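Long-range contacts in protein argonaute (Aquifex aeolicus, PDB 1YVU), which cleaves target RNA as a DNA-guided endonuclease, using short single-stranded DNA guides to select complementary strands and divalent metal ions for the cut: residues 198-203 with 239-244; 628-633 with 672-677. All blocks are in the same frame, centred on the assembly; numbering follows the deposited sequence.

Contact 1: residues 198-203 with 239-244; sequences DVFKAK and AFLVVL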
# COMPACT_ATOMS: atom_id res chain seq x y z
N ASP A 198 15.72 15.52 5.70
CA ASP A 198 16.58 16.69 5.91
C ASP A 198 17.36 17.12 4.66
O ASP A 198 17.86 16.27 3.91
CB ASP A 198 17.61 16.42 7.03
CG ASP A 198 17.27 17.10 8.35
OD1 ASP A 198 16.10 17.51 8.58
OD2 ASP A 198 18.20 17.21 9.19
N VAL A 199 17.46 18.44 4.46
CA VAL A 199 18.20 19.04 3.35
C VAL A 199 19.19 20.04 3.94
O VAL A 199 18.85 20.83 4.84
CB VAL A 199 17.27 19.76 2.30
CG1 VAL A 199 18.10 20.50 1.25
CG2 VAL A 199 16.41 18.77 1.56
N PHE A 200 20.42 19.95 3.44
CA PHE A 200 21.50 20.84 3.84
C PHE A 200 22.49 21.03 2.68
O PHE A 200 22.51 20.24 1.75
CB PHE A 200 22.18 20.38 5.15
CG PHE A 200 22.99 19.12 5.03
CD1 PHE A 200 24.39 19.19 4.85
CD2 PHE A 200 22.37 17.86 5.14
CE1 PHE A 200 25.18 18.01 4.79
CE2 PHE A 200 23.14 16.67 5.09
CZ PHE A 200 24.55 16.74 4.92
N LYS A 201 23.29 22.10 2.77
CA LYS A 201 24.28 22.44 1.75
C LYS A 201 25.53 21.56 1.80
O LYS A 201 25.92 21.07 2.87
CB LYS A 201 24.69 23.92 1.89
CG LYS A 201 23.56 24.91 1.67
CD LYS A 201 23.94 26.33 2.10
CE LYS A 201 22.69 27.19 2.30
NZ LYS A 201 22.91 28.41 3.16
N ALA A 202 26.16 21.38 0.64
CA ALA A 202 27.36 20.57 0.50
C ALA A 202 28.61 21.34 0.89
O ALA A 202 29.67 20.73 1.11
CB ALA A 202 27.47 20.04 -0.89
N LYS A 203 28.48 22.66 1.00
CA LYS A 203 29.58 23.54 1.43
C LYS A 203 29.91 23.14 2.88
O LYS A 203 31.09 23.12 3.26
CB LYS A 203 29.15 25.02 1.53
CG LYS A 203 28.43 25.64 0.37
CD LYS A 203 28.77 27.15 0.29
CE LYS A 203 27.92 27.91 -0.74
NZ LYS A 203 28.73 28.69 -1.72
N ALA A 239 25.50 22.91 -4.36
CA ALA A 239 24.87 21.61 -4.14
C ALA A 239 24.32 21.33 -2.77
O ALA A 239 24.78 21.87 -1.76
CB ALA A 239 25.79 20.50 -4.53
N PHE A 240 23.31 20.47 -2.78
CA PHE A 240 22.65 20.04 -1.57
C PHE A 240 22.76 18.54 -1.41
O PHE A 240 22.93 17.77 -2.38
CB PHE A 240 21.17 20.39 -1.60
CG PHE A 240 20.87 21.84 -1.69
CD1 PHE A 240 20.33 22.39 -2.87
CD2 PHE A 240 21.04 22.67 -0.57
CE1 PHE A 240 19.93 23.75 -2.93
CE2 PHE A 240 20.65 24.04 -0.60
CZ PHE A 240 20.09 24.58 -1.79
N LEU A 241 22.74 18.13 -0.16
CA LEU A 241 22.78 16.73 0.18
C LEU A 241 21.49 16.54 0.92
O LEU A 241 21.06 17.41 1.67
CB LEU A 241 23.98 16.37 1.07
CG LEU A 241 25.36 16.74 0.54
CD1 LEU A 241 26.43 16.29 1.47
CD2 LEU A 241 25.58 16.15 -0.81
N VAL A 242 20.84 15.45 0.55
CA VAL A 242 19.53 15.07 1.07
C VAL A 242 19.60 13.78 1.87
O VAL A 242 20.12 12.76 1.39
CB VAL A 242 18.53 14.89 -0.11
CG1 VAL A 242 17.12 14.63 0.40
CG2 VAL A 242 18.57 16.12 -1.06
N VAL A 243 19.04 13.82 3.08
CA VAL A 243 18.99 12.66 3.97
C VAL A 243 17.58 12.07 3.88
O VAL A 243 16.58 12.78 4.06
CB VAL A 243 19.35 13.01 5.45
CG1 VAL A 243 19.52 11.72 6.27
CG2 VAL A 243 20.62 13.83 5.51
N LEU A 244 17.51 10.78 3.55
CA LEU A 244 16.23 10.10 3.42
C LEU A 244 15.83 9.31 4.67
O LEU A 244 16.64 9.11 5.57
CB LEU A 244 16.22 9.24 2.15
CG LEU A 244 16.53 9.94 0.81
CD1 LEU A 244 16.31 8.98 -0.35
CD2 LEU A 244 15.67 11.16 0.60
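Phe200 and Leu241 sit opposite each other as a hydrogen-bonded pair in the antiparallel sheet of the PAZ domain, where strand 194-201 runs against strand 240-244 with a helical excursion between them. The ladder shows how backbone bonds set a register that side chains then exploit. Phe200 and Leu241 exchange two bonds, the shorter from Leu241 N to Phe200 O at 2.9 Å, while Asp198 and Val243 form a second such pair whose bond from Asp198 N is weak. Beyond the strand, Ala202 N reaches Ala239 O, extending the pairing to the end of helix 233-238.

Apolar contacts fall on both faces. With CG held between backbone N and carbonyl carbon (chi1 69°), the Phe200 ring lies against Leu241, whose CB stands over one face, 4.2 Å from the centroid in a CH-pi contact; Val243 CG2 meets the ring's edge. Replacing Phe200 by an alanine is likely to strip Leu241 CB of its CH-pi partner and leave a gap beside Val243 CG2. On the other face, Val199 packs beside Phe240 and Val242, backed by Leu173 of helix 169-175. Alongside the Phe240 ring runs the Lys201 chain, its CG 3.8 Å from Phe240 CE2.

Contact 2: residues 628-633 with 672-677; sequences ATYNQV and PIKLPA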
# COMPACT_ATOMS: atom_id res chain seq x y z
N ALA A 628 -9.14 -11.55 -5.61
CA ALA A 628 -9.89 -10.47 -6.20
C ALA A 628 -11.02 -10.13 -5.22
O ALA A 628 -11.97 -10.93 -5.05
CB ALA A 628 -10.43 -10.90 -7.50
N THR A 629 -10.91 -8.96 -4.58
CA THR A 629 -11.88 -8.49 -3.59
C THR A 629 -13.06 -7.68 -4.08
O THR A 629 -13.97 -7.38 -3.29
CB THR A 629 -11.22 -7.62 -2.58
OG1 THR A 629 -10.26 -6.77 -3.24
CG2 THR A 629 -10.56 -8.47 -1.53
N TYR A 630 -13.00 -7.24 -5.34
CA TYR A 630 -14.05 -6.42 -5.95
C TYR A 630 -14.08 -6.65 -7.47
O TYR A 630 -13.06 -6.99 -8.05
CB TYR A 630 -13.84 -4.92 -5.62
CG TYR A 630 -12.64 -4.21 -6.26
CD1 TYR A 630 -12.84 -3.16 -7.18
CD2 TYR A 630 -11.32 -4.55 -5.91
CE1 TYR A 630 -11.75 -2.45 -7.74
CE2 TYR A 630 -10.21 -3.84 -6.47
CZ TYR A 630 -10.43 -2.78 -7.38
OH TYR A 630 -9.38 -2.04 -7.89
N ASN A 631 -15.24 -6.41 -8.08
CA ASN A 631 -15.47 -6.57 -9.53
C ASN A 631 -14.82 -5.43 -10.33
O ASN A 631 -14.70 -4.31 -9.83
CB ASN A 631 -16.97 -6.58 -9.81
CG ASN A 631 -17.76 -7.49 -8.87
OD1 ASN A 631 -17.57 -8.69 -8.86
ND2 ASN A 631 -18.66 -6.90 -8.09
N GLN A 632 -14.41 -5.71 -11.58
CA GLN A 632 -13.77 -4.71 -12.45
C GLN A 632 -14.79 -3.68 -12.92
O GLN A 632 -15.65 -3.99 -13.75
CB GLN A 632 -13.16 -5.34 -13.71
CG GLN A 632 -12.01 -6.31 -13.51
CD GLN A 632 -11.39 -6.76 -14.84
OE1 GLN A 632 -12.01 -7.48 -15.62
NE2 GLN A 632 -10.15 -6.33 -15.09
N VAL A 633 -14.73 -2.46 -12.36
CA VAL A 633 -15.66 -1.39 -12.74
C VAL A 633 -15.03 -0.44 -13.78
O VAL A 633 -15.56 -0.31 -14.89
CB VAL A 633 -16.21 -0.64 -11.50
CG1 VAL A 633 -17.17 0.46 -11.90
CG2 VAL A 633 -16.95 -1.62 -10.60
N PRO A 672 -17.29 0.52 -5.45
CA PRO A 672 -16.57 -0.63 -4.91
C PRO A 672 -15.48 -0.25 -3.93
O PRO A 672 -14.89 0.84 -4.01
CB PRO A 672 -16.00 -1.30 -6.16
CG PRO A 672 -16.14 -0.27 -7.29
CD PRO A 672 -16.64 0.99 -6.70
N ILE A 673 -15.30 -1.13 -2.97
CA ILE A 673 -14.29 -0.98 -1.93
C ILE A 673 -13.49 -2.27 -1.93
O ILE A 673 -14.01 -3.36 -1.74
CB ILE A 673 -14.95 -0.64 -0.59
CG1 ILE A 673 -15.46 0.82 -0.67
CG2 ILE A 673 -13.96 -0.88 0.57
CD1 ILE A 673 -15.94 1.45 0.58
N LYS A 674 -12.21 -2.09 -2.21
CA LYS A 674 -11.20 -3.12 -2.33
C LYS A 674 -10.88 -3.82 -1.03
O LYS A 674 -10.64 -5.02 -1.03
CB LYS A 674 -9.94 -2.43 -2.85
CG LYS A 674 -8.68 -3.24 -3.01
CD LYS A 674 -7.67 -2.32 -3.65
CE LYS A 674 -6.27 -2.76 -3.41
NZ LYS A 674 -5.28 -1.66 -3.70
N LEU A 675 -10.91 -3.06 0.06
CA LEU A 675 -10.53 -3.60 1.36
C LEU A 675 -11.63 -4.02 2.34
O LEU A 675 -12.73 -3.44 2.33
CB LEU A 675 -9.56 -2.61 2.03
CG LEU A 675 -8.14 -2.39 1.45
CD1 LEU A 675 -7.34 -1.48 2.36
CD2 LEU A 675 -7.41 -3.73 1.31
N PRO A 676 -11.38 -5.07 3.18
CA PRO A 676 -12.35 -5.55 4.18
C PRO A 676 -12.53 -4.41 5.15
O PRO A 676 -11.58 -3.67 5.39
CB PRO A 676 -11.59 -6.64 4.90
CG PRO A 676 -10.66 -7.10 3.93
CD PRO A 676 -10.20 -5.95 3.18
N ALA A 677 -13.72 -4.29 5.74
CA ALA A 677 -13.99 -3.21 6.69
C ALA A 677 -12.99 -3.10 7.84
O ALA A 677 -12.71 -2.00 8.32
CB ALA A 677 -15.39 -3.30 7.23
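Tyr630 and Lys674 meet where two irregular loops of the PIWI domain come together, one from the PIWI box and the other leading from helix 652-661 toward helix 682-690. Without strand pairing to set a register, side chains do the work, and Tyr630, Lys674 and Pro672 supply most of the buried surface. The tyrosine ring crosses the lysine chain obliquely, its CE2 3.8 Å from Lys674 CG, and CB and CD of the lysine pass near the same atom. Because Lys674 leaves its backbone with CG anti to N (chi1 177°) and stays extended, its methylenes line the ring while the ammonium end is carried away from the loop 628-633. Pro672 meets the ring at the carbon across from CE2, its CB 3.8 Å from Tyr630 CD1, so Pro672 and Lys674 touch the CD1 and CE2 sides of the ring. Beyond the ring, His638 meets Tyr630 and hydrogen-bonds to its carbonyl oxygen.

The polar link is Thr629 OG1, which donates to Lys674 O at 2.8 Å, in the carbonyl plane and on a lone pair. The Lys674 side chain lies about 10 Å from those of Asp571 and Asp683, the latter a calcium ligand. The chemistry therefore implies that a threonine hydroxyl and apolar carbons join the loops, in a link that does not depend on the lysine's charge.

Contacts 1 and 2 belong to different lobes, PAZ and PIWI, with centres about 42 Å apart and the middle of the chain between them, and they share no structural element. Contact 1 is partly buried and joins two regular strands, so its polar component is a repeated ladder of main-chain bonds and its side chains add apolar packing on the sheet faces. Contact 2 is a surface contact between two loops with roughly half as much buried area; there a single side-chain hydroxyl replaces the ladder. Each also sets an aromatic ring against aliphatic carbons, yet only contact 2 approaches the metal-binding aspartates, whereas contact 1 is remote from them.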